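Local coordinates for protein epoxyqueuosine reductase (Streptococcus thermophilus, PDB 5D6S) that is a cobalamin-binding member of the QueG family of reductases and carries two iron/sulfur clusters, at residues G117-S123 and T258-D264; L105-P109 and I284-M290; I46-T50 and I201-Q205. All coordinates share one frame; numbering follows the deposited sequence.

Contact 1: G117-S123 and T258-D264; sequences GKITPNS and TVIYGCD. With SF4 (iron/sulfur cluster), chain G.
Thr120 holds OG1 trans to its own backbone N (chi1 175°), while Asp264 keeps CG next to its backbone N (chi1 -69°); these two rotations bring hydroxyl and carboxylate together, the side chains crossing at about a right angle. Thr120 OG1 donates over 2.7 Å to Asp264 OD1, which accepts through its syn lone pair, on the side of OD2, and Pro121 lays its CD against the second oxygen. The same hydroxyl oxygen accepts from Asn122 N at 3.1 Å, which makes an ST turn and holds the start of the short 3-10 turn beside the carboxylate. On the other branch, Thr120 CG2 leans on Tyr261 CD2 (3.8 Å), and Ser123 CB and Ile119 CG1 add to the packing round this ring.

The backbones run the same way as a single parallel bridge between Lys118 and Val259. Lys118 N bonds to Thr258 O (2.9 Å) and Ile260 N to Lys118 O (2.8 Å). Beyond it, segment 258-264 spends one extra residue, Ile260, before Thr120 N reaches Tyr261 O at 3.0 Å.

Cys263 points away from segment 117-123, and its SG binds iron FE2 of an iron/sulfur cluster at 2.3 Å. Cobalamin takes a hydrogen bond from Cys263 N and makes a weak one with Asp264 OD1. The oxygen that receives the Thr120 hydroxyl thus also meets cobalamin, one residue from a cluster ligand, and the Thr120-Asp264 bond ties two loops of the cobalamin pocket together, one of which also supplies the cluster ligand Cys263.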
ATOM      1  N   GLY A 117     -13.460  -2.225 -10.041  1.00 53.58           N
ATOM      2  CA  GLY A 117     -12.380  -1.341  -9.642  1.00 53.06           C
ATOM      3  C   GLY A 117     -11.084  -2.118  -9.642  1.00 58.43           C
ATOM      4  O   GLY A 117     -11.084  -3.342  -9.784  1.00 65.00           O
ATOM      5  N   LYS A 118      -9.976  -1.404  -9.524  1.00 61.35           N
ATOM      6  CA  LYS A 118      -8.655  -2.016  -9.399  1.00 65.76           C
ATOM      7  C   LYS A 118      -8.163  -1.855  -7.971  1.00 61.99           C
ATOM      8  O   LYS A 118      -8.570  -0.971  -7.246  1.00 77.63           O
ATOM      9  CB  LYS A 118      -7.628  -1.370 -10.336  1.00 70.32           C
ATOM     10  CG  LYS A 118      -7.978  -1.301 -11.817  1.00 81.84           C
ATOM     11  CD  LYS A 118      -7.054  -0.307 -12.536  1.00 91.85           C
ATOM     12  CE  LYS A 118      -7.535   0.061 -13.933  1.00 99.06           C
ATOM     13  NZ  LYS A 118      -7.579  -1.116 -14.842  1.00 99.06           N
ATOM     14  N   ILE A 119      -7.214  -2.682  -7.605  1.00 61.39           N
ATOM     15  CA  ILE A 119      -6.684  -2.710  -6.264  1.00 64.14           C
ATOM     16  C   ILE A 119      -5.217  -3.165  -6.377  1.00 59.91           C
ATOM     17  O   ILE A 119      -4.938  -4.180  -6.972  1.00 47.58           O
ATOM     18  CB  ILE A 119      -7.523  -3.633  -5.362  1.00 66.94           C
ATOM     19  CG1 ILE A 119      -6.624  -3.986  -4.142  1.00 61.61           C
ATOM     20  CG2 ILE A 119      -8.052  -4.780  -6.222  1.00 77.44           C
ATOM     21  CD1 ILE A 119      -6.213  -5.415  -3.845  1.00 67.32           C
ATOM     22  N   THR A 120      -4.290  -2.367  -5.839  1.00 62.55           N
ATOM     23  CA  THR A 120      -2.830  -2.523  -6.072  1.00 61.01           C
ATOM     24  C   THR A 120      -2.310  -3.958  -6.054  1.00 61.08           C
ATOM     25  O   THR A 120      -2.723  -4.759  -5.216  1.00 68.08           O
ATOM     26  CB  THR A 120      -1.980  -1.722  -5.059  1.00 59.61           C
ATOM     27  OG1 THR A 120      -0.596  -2.015  -5.272  1.00 64.06           O
ATOM     28  CG2 THR A 120      -2.311  -2.086  -3.644  1.00 57.84           C
ATOM     29  N   PRO A 121      -1.398  -4.291  -6.983  1.00 67.08           N
ATOM     30  CA  PRO A 121      -0.820  -5.646  -7.012  1.00 61.47           C
ATOM     31  C   PRO A 121      -0.064  -5.984  -5.733  1.00 61.56           C
ATOM     32  O   PRO A 121       0.105  -7.165  -5.428  1.00 58.91           O
ATOM     33  CB  PRO A 121       0.144  -5.621  -8.204  1.00 63.03           C
ATOM     34  CG  PRO A 121       0.065  -4.266  -8.835  1.00 63.43           C
ATOM     35  CD  PRO A 121      -0.782  -3.379  -7.975  1.00 69.29           C
ATOM     36  N   ASN A 122       0.378  -4.943  -5.002  1.00 55.33           N
ATOM     37  CA  ASN A 122       0.957  -5.085  -3.654  1.00 52.46           C
ATOM     38  C   ASN A 122       0.057  -5.853  -2.689  1.00 53.91           C
ATOM     39  O   ASN A 122       0.505  -6.317  -1.635  1.00 51.91           O
ATOM     40  CB  ASN A 122       1.263  -3.697  -3.065  1.00 53.10           C
ATOM     41  CG  ASN A 122       2.205  -3.751  -1.861  1.00 53.65           C
ATOM     42  OD1 ASN A 122       3.261  -4.376  -1.906  1.00 59.90           O
ATOM     43  ND2 ASN A 122       1.832  -3.090  -0.781  1.00 61.68           N
ATOM     44  N   SER A 123      -1.230  -5.936  -3.032  1.00 57.34           N
ATOM     45  CA  SER A 123      -2.211  -6.598  -2.210  1.00 55.35           C
ATOM     46  C   SER A 123      -2.947  -7.705  -2.963  1.00 60.86           C
ATOM     47  O   SER A 123      -4.080  -8.037  -2.597  1.00 56.51           O
ATOM     48  CB  SER A 123      -3.214  -5.579  -1.681  1.00 58.67           C
ATOM     49  OG  SER A 123      -4.051  -6.153  -0.696  1.00 56.95           O
ATOM     50  N   THR A 258     -10.396   4.471 -10.398  1.00 53.05           N
ATOM     51  CA  THR A 258     -11.058   3.237  -9.930  1.00 53.37           C
ATOM     52  C   THR A 258     -10.156   2.389  -9.049  1.00 48.46           C
ATOM     53  O   THR A 258     -10.490   1.282  -8.695  1.00 52.14           O
ATOM     54  CB  THR A 258     -11.528   2.374 -11.126  1.00 59.65           C
ATOM     55  OG1 THR A 258     -10.399   1.993 -11.928  1.00 61.34           O
ATOM     56  CG2 THR A 258     -12.511   3.158 -11.982  1.00 58.88           C
ATOM     57  N   VAL A 259      -9.008   2.923  -8.671  1.00 56.21           N
ATOM     58  CA  VAL A 259      -8.075   2.195  -7.810  1.00 53.50           C
ATOM     59  C   VAL A 259      -8.499   2.405  -6.371  1.00 56.10           C
ATOM     60  O   VAL A 259      -8.226   3.471  -5.801  1.00 59.76           O
ATOM     61  CB  VAL A 259      -6.615   2.665  -8.005  1.00 51.35           C
ATOM     62  CG1 VAL A 259      -5.689   1.841  -7.145  1.00 53.34           C
ATOM     63  CG2 VAL A 259      -6.185   2.514  -9.460  1.00 51.35           C
ATOM     64  N   ILE A 260      -9.149   1.392  -5.796  1.00 48.72           N
ATOM     65  CA  ILE A 260      -9.756   1.510  -4.480  1.00 51.86           C
ATOM     66  C   ILE A 260      -8.851   1.123  -3.324  1.00 53.38           C
ATOM     67  O   ILE A 260      -9.258   1.161  -2.170  1.00 57.37           O
ATOM     68  CB  ILE A 260     -11.047   0.674  -4.349  1.00 51.18           C
ATOM     69  CG1 ILE A 260     -10.748  -0.813  -4.391  1.00 46.31           C
ATOM     70  CG2 ILE A 260     -12.070   1.097  -5.397  1.00 53.03           C
ATOM     71  CD1 ILE A 260     -11.978  -1.694  -4.314  1.00 46.86           C
ATOM     72  N   TYR A 261      -7.622   0.761  -3.624  1.00 55.68           N
ATOM     73  CA  TYR A 261      -6.618   0.481  -2.583  1.00 55.70           C
ATOM     74  C   TYR A 261      -5.196   0.625  -3.140  1.00 53.06           C
ATOM     75  O   TYR A 261      -4.821  -0.035  -4.103  1.00 47.55           O
ATOM     76  CB  TYR A 261      -6.792  -0.920  -1.983  1.00 53.47           C
ATOM     77  CG  TYR A 261      -5.954  -1.102  -0.747  1.00 55.82           C
ATOM     78  CD1 TYR A 261      -6.360  -0.564   0.460  1.00 56.42           C
ATOM     79  CD2 TYR A 261      -4.726  -1.763  -0.791  1.00 57.51           C
ATOM     80  CE1 TYR A 261      -5.581  -0.678   1.605  1.00 57.79           C
ATOM     81  CE2 TYR A 261      -3.950  -1.904   0.353  1.00 57.07           C
ATOM     82  CZ  TYR A 261      -4.382  -1.340   1.551  1.00 56.60           C
ATOM     83  OH  TYR A 261      -3.617  -1.421   2.698  1.00 60.92           O
ATOM     84  N   GLY A 262      -4.413   1.513  -2.544  1.00 58.14           N
ATOM     85  CA  GLY A 262      -3.051   1.742  -3.003  1.00 54.99           C
ATOM     86  C   GLY A 262      -2.992   2.577  -4.266  1.00 57.41           C
ATOM     87  O   GLY A 262      -4.020   3.012  -4.804  1.00 56.75           O
ATOM     88  N   CYS A 263      -1.755   2.830  -4.694  1.00 54.93           N
ATOM     89  CA  CYS A 263      -1.435   3.525  -5.906  1.00 50.65           C
ATOM     90  C   CYS A 263      -0.125   2.937  -6.420  1.00 52.05           C
ATOM     91  O   CYS A 263       0.820   2.750  -5.651  1.00 61.29           O
ATOM     92  CB  CYS A 263      -1.308   5.029  -5.616  1.00 54.28           C
ATOM     93  SG  CYS A 263      -0.793   6.086  -6.978  1.00 56.85           S
ATOM     94  N   ASP A 264      -0.054   2.726  -7.729  1.00 52.04           N
ATOM     95  CA  ASP A 264       1.158   2.237  -8.382  1.00 56.73           C
ATOM     96  C   ASP A 264       1.708   3.177  -9.456  1.00 60.67           C
ATOM     97  O   ASP A 264       2.651   2.834 -10.150  1.00 69.07           O
ATOM     98  CB  ASP A 264       0.886   0.871  -8.981  1.00 57.84           C
ATOM     99  CG  ASP A 264       0.695  -0.186  -7.912  1.00 61.38           C
ATOM    100  OD1 ASP A 264      -0.217  -0.023  -7.075  1.00 66.78           O
ATOM    101  OD2 ASP A 264       1.462  -1.156  -7.906  1.00 62.22           O
TER
HETATM  102 FE1  SF4 G 402       1.788   8.040  -3.940  1.00 53.29          FE
HETATM  103 FE2  SF4 G 402       0.776   7.543  -6.259  1.00 64.39          FE
HETATM  104 FE3  SF4 G 402       3.339   7.256  -5.866  1.00 60.87          FE
HETATM  105 FE4  SF4 G 402       2.320   9.612  -5.967  1.00 57.24          FE
HETATM  106  S1  SF4 G 402       2.371   8.190  -7.488  1.00 59.95           S
HETATM  107  S2  SF4 G 402       3.643   8.855  -4.543  1.00 56.03           S
HETATM  108  S3  SF4 G 402       0.405   9.197  -5.074  1.00 57.79           S
HETATM  109  S4  SF4 G 402       1.769   6.186  -4.953  1.00 54.43           S

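Contact 2: L105-P109 and I284-M290. Unlike the reference sequence in segment 284-290: Asp287 (reference Glu).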
ATOM      1  N   LEU A 105      -1.657  -8.888 -14.419  1.00 77.02           N
ATOM      2  CA  LEU A 105      -2.509  -9.963 -13.999  1.00 78.94           C
ATOM      3  C   LEU A 105      -2.319 -11.135 -14.970  1.00 89.21           C
ATOM      4  O   LEU A 105      -2.420 -10.960 -16.192  1.00 78.31           O
ATOM      5  CB  LEU A 105      -3.966  -9.491 -13.947  1.00 87.96           C
ATOM      6  CG  LEU A 105      -4.886 -10.135 -12.897  1.00 86.55           C
ATOM      7  CD1 LEU A 105      -4.419  -9.880 -11.480  1.00 81.11           C
ATOM      8  CD2 LEU A 105      -6.314  -9.619 -13.067  1.00 92.38           C
ATOM      9  N   PRO A 106      -2.020 -12.331 -14.432  1.00 97.07           N
ATOM     10  CA  PRO A 106      -1.930 -13.510 -15.288  1.00 98.76           C
ATOM     11  C   PRO A 106      -3.157 -13.623 -16.178  1.00106.66           C
ATOM     12  O   PRO A 106      -3.051 -13.594 -17.401  1.00108.16           O
ATOM     13  CB  PRO A 106      -1.886 -14.687 -14.287  1.00 99.13           C
ATOM     14  CG  PRO A 106      -1.445 -14.108 -12.984  1.00 99.53           C
ATOM     15  CD  PRO A 106      -1.792 -12.644 -13.003  1.00 98.37           C
ATOM     16  N   GLN A 107      -4.316 -13.730 -15.534  1.00119.47           N
ATOM     17  CA  GLN A 107      -5.580 -13.990 -16.198  1.00121.89           C
ATOM     18  C   GLN A 107      -6.551 -12.873 -15.849  1.00109.82           C
ATOM     19  O   GLN A 107      -6.915 -12.731 -14.680  1.00117.25           O
ATOM     20  CB  GLN A 107      -6.123 -15.356 -15.723  1.00128.41           C
ATOM     21  CG  GLN A 107      -7.497 -15.768 -16.254  1.00134.76           C
ATOM     22  CD  GLN A 107      -7.467 -16.465 -17.611  1.00139.78           C
ATOM     23  OE1 GLN A 107      -8.199 -17.431 -17.822  1.00136.22           O
ATOM     24  NE2 GLN A 107      -6.630 -15.986 -18.534  1.00140.88           N
ATOM     25  N   GLN A 108      -6.966 -12.089 -16.849  1.00 93.68           N
ATOM     26  CA  GLN A 108      -8.022 -11.075 -16.657  1.00 91.87           C
ATOM     27  C   GLN A 108      -9.330 -11.687 -16.116  1.00 97.20           C
ATOM     28  O   GLN A 108      -9.635 -12.854 -16.385  1.00101.34           O
ATOM     29  CB  GLN A 108      -8.320 -10.343 -17.958  1.00 88.87           C
ATOM     30  CG  GLN A 108      -7.207  -9.422 -18.392  1.00 94.61           C
ATOM     31  CD  GLN A 108      -6.998  -8.299 -17.414  1.00101.24           C
ATOM     32  OE1 GLN A 108      -5.922  -8.160 -16.831  1.00115.33           O
ATOM     33  NE2 GLN A 108      -8.027  -7.489 -17.217  1.00112.26           N
ATOM     34  N   PRO A 109     -10.100 -10.909 -15.331  1.00 97.69           N
ATOM     35  CA  PRO A 109     -11.376 -11.416 -14.845  1.00 94.54           C
ATOM     36  C   PRO A 109     -12.445 -11.278 -15.928  1.00 93.40           C
ATOM     37  O   PRO A 109     -12.299 -10.474 -16.860  1.00 82.57           O
ATOM     38  CB  PRO A 109     -11.684 -10.502 -13.665  1.00 95.38           C
ATOM     39  CG  PRO A 109     -11.066  -9.203 -14.046  1.00 95.54           C
ATOM     40  CD  PRO A 109      -9.888  -9.504 -14.938  1.00 99.37           C
ATOM     41  N   ILE A 284      -3.287 -15.839  -7.413  1.00 90.52           N
ATOM     42  CA  ILE A 284      -4.153 -14.659  -7.556  1.00 85.94           C
ATOM     43  C   ILE A 284      -5.568 -14.994  -8.033  1.00 81.74           C
ATOM     44  O   ILE A 284      -5.757 -15.492  -9.148  1.00 81.07           O
ATOM     45  CB  ILE A 284      -3.596 -13.663  -8.616  1.00 87.04           C
ATOM     46  CG1 ILE A 284      -2.078 -13.479  -8.503  1.00 87.76           C
ATOM     47  CG2 ILE A 284      -4.311 -12.324  -8.525  1.00 83.41           C
ATOM     48  CD1 ILE A 284      -1.591 -13.061  -7.141  1.00 85.67           C
ATOM     49  N   ASP A 285      -6.565 -14.684  -7.208  1.00 74.00           N
ATOM     50  CA  ASP A 285      -7.954 -14.635  -7.683  1.00 69.87           C
ATOM     51  C   ASP A 285      -8.164 -13.284  -8.346  1.00 68.04           C
ATOM     52  O   ASP A 285      -8.061 -12.247  -7.691  1.00 62.35           O
ATOM     53  CB  ASP A 285      -8.945 -14.806  -6.526  1.00 67.38           C
ATOM     54  CG  ASP A 285     -10.386 -14.906  -6.997  1.00 67.89           C
ATOM     55  OD1 ASP A 285     -10.679 -14.502  -8.149  1.00 69.98           O
ATOM     56  OD2 ASP A 285     -11.236 -15.385  -6.217  1.00 70.10           O
ATOM     57  N   PRO A 286      -8.455 -13.275  -9.651  1.00 69.18           N
ATOM     58  CA  PRO A 286      -8.625 -11.959 -10.288  1.00 68.99           C
ATOM     59  C   PRO A 286      -9.845 -11.153  -9.777  1.00 58.36           C
ATOM     60  O   PRO A 286      -9.880  -9.943  -9.956  1.00 54.80           O
ATOM     61  CB  PRO A 286      -8.757 -12.311 -11.790  1.00 70.28           C
ATOM     62  CG  PRO A 286      -9.281 -13.714 -11.810  1.00 62.40           C
ATOM     63  CD  PRO A 286      -8.697 -14.386 -10.592  1.00 64.26           C
ATOM     64  N   ASP A 287     -10.822 -11.824  -9.178  1.00 56.40           N
ATOM     65  CA  ASP A 287     -12.021 -11.156  -8.618  1.00 62.08           C
ATOM     66  C   ASP A 287     -11.750 -10.426  -7.313  1.00 60.28           C
ATOM     67  O   ASP A 287     -12.527  -9.567  -6.899  1.00 74.46           O
ATOM     68  CB  ASP A 287     -13.155 -12.162  -8.388  1.00 62.51           C
ATOM     69  CG  ASP A 287     -13.908 -12.507  -9.662  1.00 68.27           C
ATOM     70  OD1 ASP A 287     -13.534 -12.007 -10.740  1.00 71.22           O
ATOM     71  OD2 ASP A 287     -14.883 -13.286  -9.586  1.00 69.53           O
ATOM     72  N   LEU A 288     -10.680 -10.817  -6.636  1.00 62.71           N
ATOM     73  CA  LEU A 288     -10.169 -10.092  -5.471  1.00 57.68           C
ATOM     74  C   LEU A 288      -9.203  -9.017  -5.876  1.00 60.45           C
ATOM     75  O   LEU A 288      -8.933  -8.122  -5.097  1.00 73.92           O
ATOM     76  CB  LEU A 288      -9.427 -11.022  -4.534  1.00 58.03           C
ATOM     77  CG  LEU A 288     -10.254 -12.184  -4.009  1.00 60.29           C
ATOM     78  CD1 LEU A 288      -9.551 -12.810  -2.815  1.00 54.73           C
ATOM     79  CD2 LEU A 288     -11.671 -11.783  -3.633  1.00 60.62           C
ATOM     80  N   ALA A 289      -8.659  -9.110  -7.079  1.00 57.38           N
ATOM     81  CA  ALA A 289      -7.717  -8.116  -7.554  1.00 60.80           C
ATOM     82  C   ALA A 289      -8.396  -7.050  -8.383  1.00 63.80           C
ATOM     83  O   ALA A 289      -7.828  -5.988  -8.625  1.00 66.96           O
ATOM     84  CB  ALA A 289      -6.616  -8.783  -8.370  1.00 61.76           C
ATOM     85  N   MET A 290      -9.594  -7.341  -8.866  1.00 72.39           N
ATOM     86  CA  MET A 290     -10.362  -6.380  -9.665  1.00 70.10           C
ATOM     87  C   MET A 290     -11.823  -6.600  -9.325  1.00 60.57           C
ATOM     88  O   MET A 290     -12.569  -7.145 -10.123  1.00 59.37           O
ATOM     89  CB  MET A 290     -10.072  -6.564 -11.154  1.00 70.50           C
ATOM     90  CG  MET A 290      -8.671  -6.103 -11.515  1.00 77.23           C
ATOM     91  SD  MET A 290      -8.400  -5.825 -13.263  1.00 99.14           S
ATOM     92  CE  MET A 290      -6.760  -5.090 -13.227  1.00 97.20           C
TER
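Apolar packing dominates where Leu105 spreads its two methyls over the short helix 286-289 and Ile284, two residues before it. Its CD1 rests on Ile284 CG2 (3.8 Å) and on Ala289 CB (4.0 Å), while CD2 meets Pro286 CB at 3.9 Å, the two side chains crossing at about a right angle. Pro109 supplies the other part of this surface: its CB lies 3.9 Å from Pro286 CB, and its CG 4.0 Å from Met290 CB. In Met290 CG sits beside the backbone N (chi1 -71°) and the chain runs extended from there, which carries SD to 4.3 Å from Leu105 CD2.

No hydrogen bond joins the two segments. The polar interactions instead shape the weakly bonded helix: Asp285 is its N-cap, and Asp285 OD1 accepts from Asp287 N at 2.9 Å, met from above the carboxylate plane. Asp287 in turn forms a salt bridge with Arg116, whose side chain also bonds to Met290 O and touches Pro109.

Trp124 packs against Leu105, Ile284 and Ala289. The contact sits near the protein surface, joining the long connection between strand 93-100 and helix 128-144 to helix 286-289, which is followed along the chain by helix 293-296.

Contact 3: I46-T50 and I201-Q205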
ATOM      1  N   ILE A  46      18.573 -11.616  -1.617  1.00 82.41           N
ATOM      2  CA  ILE A  46      19.029 -11.546  -0.237  1.00 71.45           C
ATOM      3  C   ILE A  46      20.288 -10.726  -0.170  1.00 71.03           C
ATOM      4  O   ILE A  46      21.046 -10.623  -1.134  1.00 79.77           O
ATOM      5  CB  ILE A  46      19.218 -12.944   0.359  1.00 71.74           C
ATOM      6  CG1 ILE A  46      19.522 -12.864   1.848  1.00 69.73           C
ATOM      7  CG2 ILE A  46      20.290 -13.720  -0.400  1.00 80.17           C
ATOM      8  CD1 ILE A  46      19.174 -14.144   2.577  1.00 70.19           C
ATOM      9  N   GLY A  47      20.482 -10.101   0.970  1.00 74.31           N
ATOM     10  CA  GLY A  47      21.529  -9.109   1.137  1.00 72.87           C
ATOM     11  C   GLY A  47      21.984  -9.155   2.583  1.00 74.93           C
ATOM     12  O   GLY A  47      21.305  -9.738   3.423  1.00 61.57           O
ATOM     13  N   PHE A  48      23.150  -8.563   2.854  1.00 75.67           N
ATOM     14  CA  PHE A  48      23.732  -8.570   4.187  1.00 66.98           C
ATOM     15  C   PHE A  48      24.289  -7.201   4.471  1.00 71.43           C
ATOM     16  O   PHE A  48      24.782  -6.512   3.584  1.00 68.14           O
ATOM     17  CB  PHE A  48      24.833  -9.618   4.299  1.00 67.00           C
ATOM     18  CG  PHE A  48      24.372 -11.013   3.998  1.00 64.78           C
ATOM     19  CD1 PHE A  48      24.314 -11.461   2.681  1.00 58.50           C
ATOM     20  CD2 PHE A  48      23.966 -11.867   5.018  1.00 61.09           C
ATOM     21  CE1 PHE A  48      23.866 -12.740   2.382  1.00 63.01           C
ATOM     22  CE2 PHE A  48      23.522 -13.154   4.723  1.00 68.23           C
ATOM     23  CZ  PHE A  48      23.477 -13.596   3.398  1.00 63.16           C
ATOM     24  N   THR A  49      24.183  -6.789   5.720  1.00 76.90           N
ATOM     25  CA  THR A  49      24.716  -5.499   6.114  1.00 79.12           C
ATOM     26  C   THR A  49      24.946  -5.520   7.610  1.00 79.78           C
ATOM     27  O   THR A  49      24.504  -6.425   8.313  1.00 66.98           O
ATOM     28  CB  THR A  49      23.794  -4.336   5.723  1.00 77.42           C
ATOM     29  OG1 THR A  49      24.203  -3.149   6.414  1.00 81.04           O
ATOM     30  CG2 THR A  49      22.369  -4.646   6.088  1.00 84.81           C
ATOM     31  N   THR A  50      25.672  -4.523   8.084  1.00 82.66           N
ATOM     32  CA  THR A  50      26.027  -4.473   9.489  1.00 82.20           C
ATOM     33  C   THR A  50      24.805  -4.048  10.283  1.00 79.57           C
ATOM     34  O   THR A  50      23.853  -3.474   9.739  1.00 83.88           O
ATOM     35  CB  THR A  50      27.180  -3.483   9.758  1.00 75.74           C
ATOM     36  OG1 THR A  50      26.746  -2.148   9.472  1.00 74.02           O
ATOM     37  CG2 THR A  50      28.400  -3.826   8.905  1.00 70.48           C
ATOM     38  N   ILE A 201      29.025 -11.489   9.770  1.00 75.17           N
ATOM     39  CA  ILE A 201      29.003 -11.860   8.346  1.00 81.10           C
ATOM     40  C   ILE A 201      29.448 -10.724   7.449  1.00 86.31           C
ATOM     41  O   ILE A 201      29.229  -9.549   7.743  1.00 80.29           O
ATOM     42  CB  ILE A 201      27.634 -12.403   7.878  1.00 71.57           C
ATOM     43  CG1 ILE A 201      27.302 -13.699   8.637  1.00 74.15           C
ATOM     44  CG2 ILE A 201      27.632 -12.668   6.370  1.00 70.73           C
ATOM     45  CD1 ILE A 201      25.949 -14.303   8.320  1.00 80.23           C
ATOM     46  N   GLU A 202      30.102 -11.127   6.360  1.00 97.62           N
ATOM     47  CA  GLU A 202      30.591 -10.229   5.317  1.00110.75           C
ATOM     48  C   GLU A 202      29.458  -9.408   4.721  1.00 92.99           C
ATOM     49  O   GLU A 202      28.587  -9.981   4.060  1.00 93.88           O
ATOM     50  CB  GLU A 202      31.243 -11.045   4.182  1.00120.25           C
ATOM     51  CG  GLU A 202      32.665 -11.498   4.458  1.00123.82           C
ATOM     52  CD  GLU A 202      33.660 -10.376   4.255  1.00133.66           C
ATOM     53  OE1 GLU A 202      33.811  -9.928   3.098  1.00137.55           O
ATOM     54  OE2 GLU A 202      34.288  -9.942   5.244  1.00141.20           O
ATOM     55  N   PRO A 203      29.471  -8.079   4.939  1.00 80.58           N
ATOM     56  CA  PRO A 203      28.479  -7.253   4.258  1.00 86.92           C
ATOM     57  C   PRO A 203      28.554  -7.394   2.743  1.00 88.47           C
ATOM     58  O   PRO A 203      29.644  -7.528   2.194  1.00 98.19           O
ATOM     59  CB  PRO A 203      28.843  -5.827   4.693  1.00 78.26           C
ATOM     60  CG  PRO A 203      29.502  -6.003   6.018  1.00 75.79           C
ATOM     61  CD  PRO A 203      30.247  -7.306   5.929  1.00 75.74           C
ATOM     62  N   ASP A 204      27.397  -7.397   2.089  1.00 85.74           N
ATOM     63  CA  ASP A 204      27.335  -7.307   0.639  1.00 88.36           C
ATOM     64  C   ASP A 204      27.715  -5.886   0.199  1.00 80.33           C
ATOM     65  O   ASP A 204      27.961  -5.015   1.038  1.00 61.24           O
ATOM     66  CB  ASP A 204      25.935  -7.693   0.121  1.00 96.21           C
ATOM     67  CG  ASP A 204      25.812  -9.175  -0.188  1.00102.49           C
ATOM     68  OD1 ASP A 204      26.838  -9.805  -0.540  1.00118.12           O
ATOM     69  OD2 ASP A 204      24.685  -9.705  -0.126  1.00 92.33           O
ATOM     70  N   GLN A 205      27.739  -5.668  -1.113  1.00 77.51           N
ATOM     71  CA  GLN A 205      28.317  -4.462  -1.675  1.00 84.57           C
ATOM     72  C   GLN A 205      27.426  -3.214  -1.598  1.00 85.88           C
ATOM     73  O   GLN A 205      27.753  -2.251  -0.904  1.00 92.04           O
ATOM     74  CB  GLN A 205      28.734  -4.708  -3.136  1.00 99.89           C
ATOM     75  CG  GLN A 205      30.047  -5.459  -3.303  1.00111.57           C
ATOM     76  CD  GLN A 205      31.271  -4.562  -3.137  1.00118.26           C
ATOM     77  OE1 GLN A 205      31.958  -4.248  -4.117  1.00139.94           O
ATOM     78  NE2 GLN A 205      31.563  -4.159  -1.900  1.00112.91           N
TER
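The Phe48 ring meets the Asp204 carboxylate at its edge, with OD2 near the ring plane and 3.3 Å from CD1; the two flat groups are turned 72° apart. Ile201 CG2 approaches the other ortho carbon, CD2, obliquely at 4.0 Å, and Glu202 O comes close to Phe48 CB and lies oblique to its ring. Phe48 belongs to strand 45-50, an outermost strand of the four-stranded antiparallel sheet, and the touching part of the loop after strand 190-197, residues 201-204, runs at 115° to residues 46-50.

A single hydrogen bond spans the segments, from Asp204 N to Phe48 O (3.1 Å). With the backbone held there, Pro203 lies alongside the strand near Thr49, and its CG packs on Thr50 CG2 at 3.8 Å.

With chi1 at -58°, Phe48 CG lies opposite the carbonyl carbon, which places the ring between this loop and helix 30-40, where Ile34 and Gln35 touch it. Lys31 of that helix forms a salt bridge with Asp204 OD1 and bonds to Glu202 O, probably offsetting the carboxylate's negative charge. The other oxygen, Asp204 OD2, stays beside the strand, 3.5 Å from Gly47 CA.

Overall arrangement
Contacts 1 and 2 are neighbours, with centres about 12 Å apart, and contact 1 is nested inside the loop that contact 2 closes. They meet where Gly117 O packs on Met290 CB and where Ile119 lies over the end of helix 286-289. Contact 3 stands apart, its centre about 33 Å from that of contact 1 and about 37 Å from that of contact 2, and its segments alternate along the chain with those of both. Cobalamin is nearest to contact 1: the Thr120 side chain is about 3 Å from it, that of Thr49 in contact 3 about 12 Å and that of Ala289 in contact 2 about 13 Å. Contact 1 alone reaches both cobalamin and a cluster.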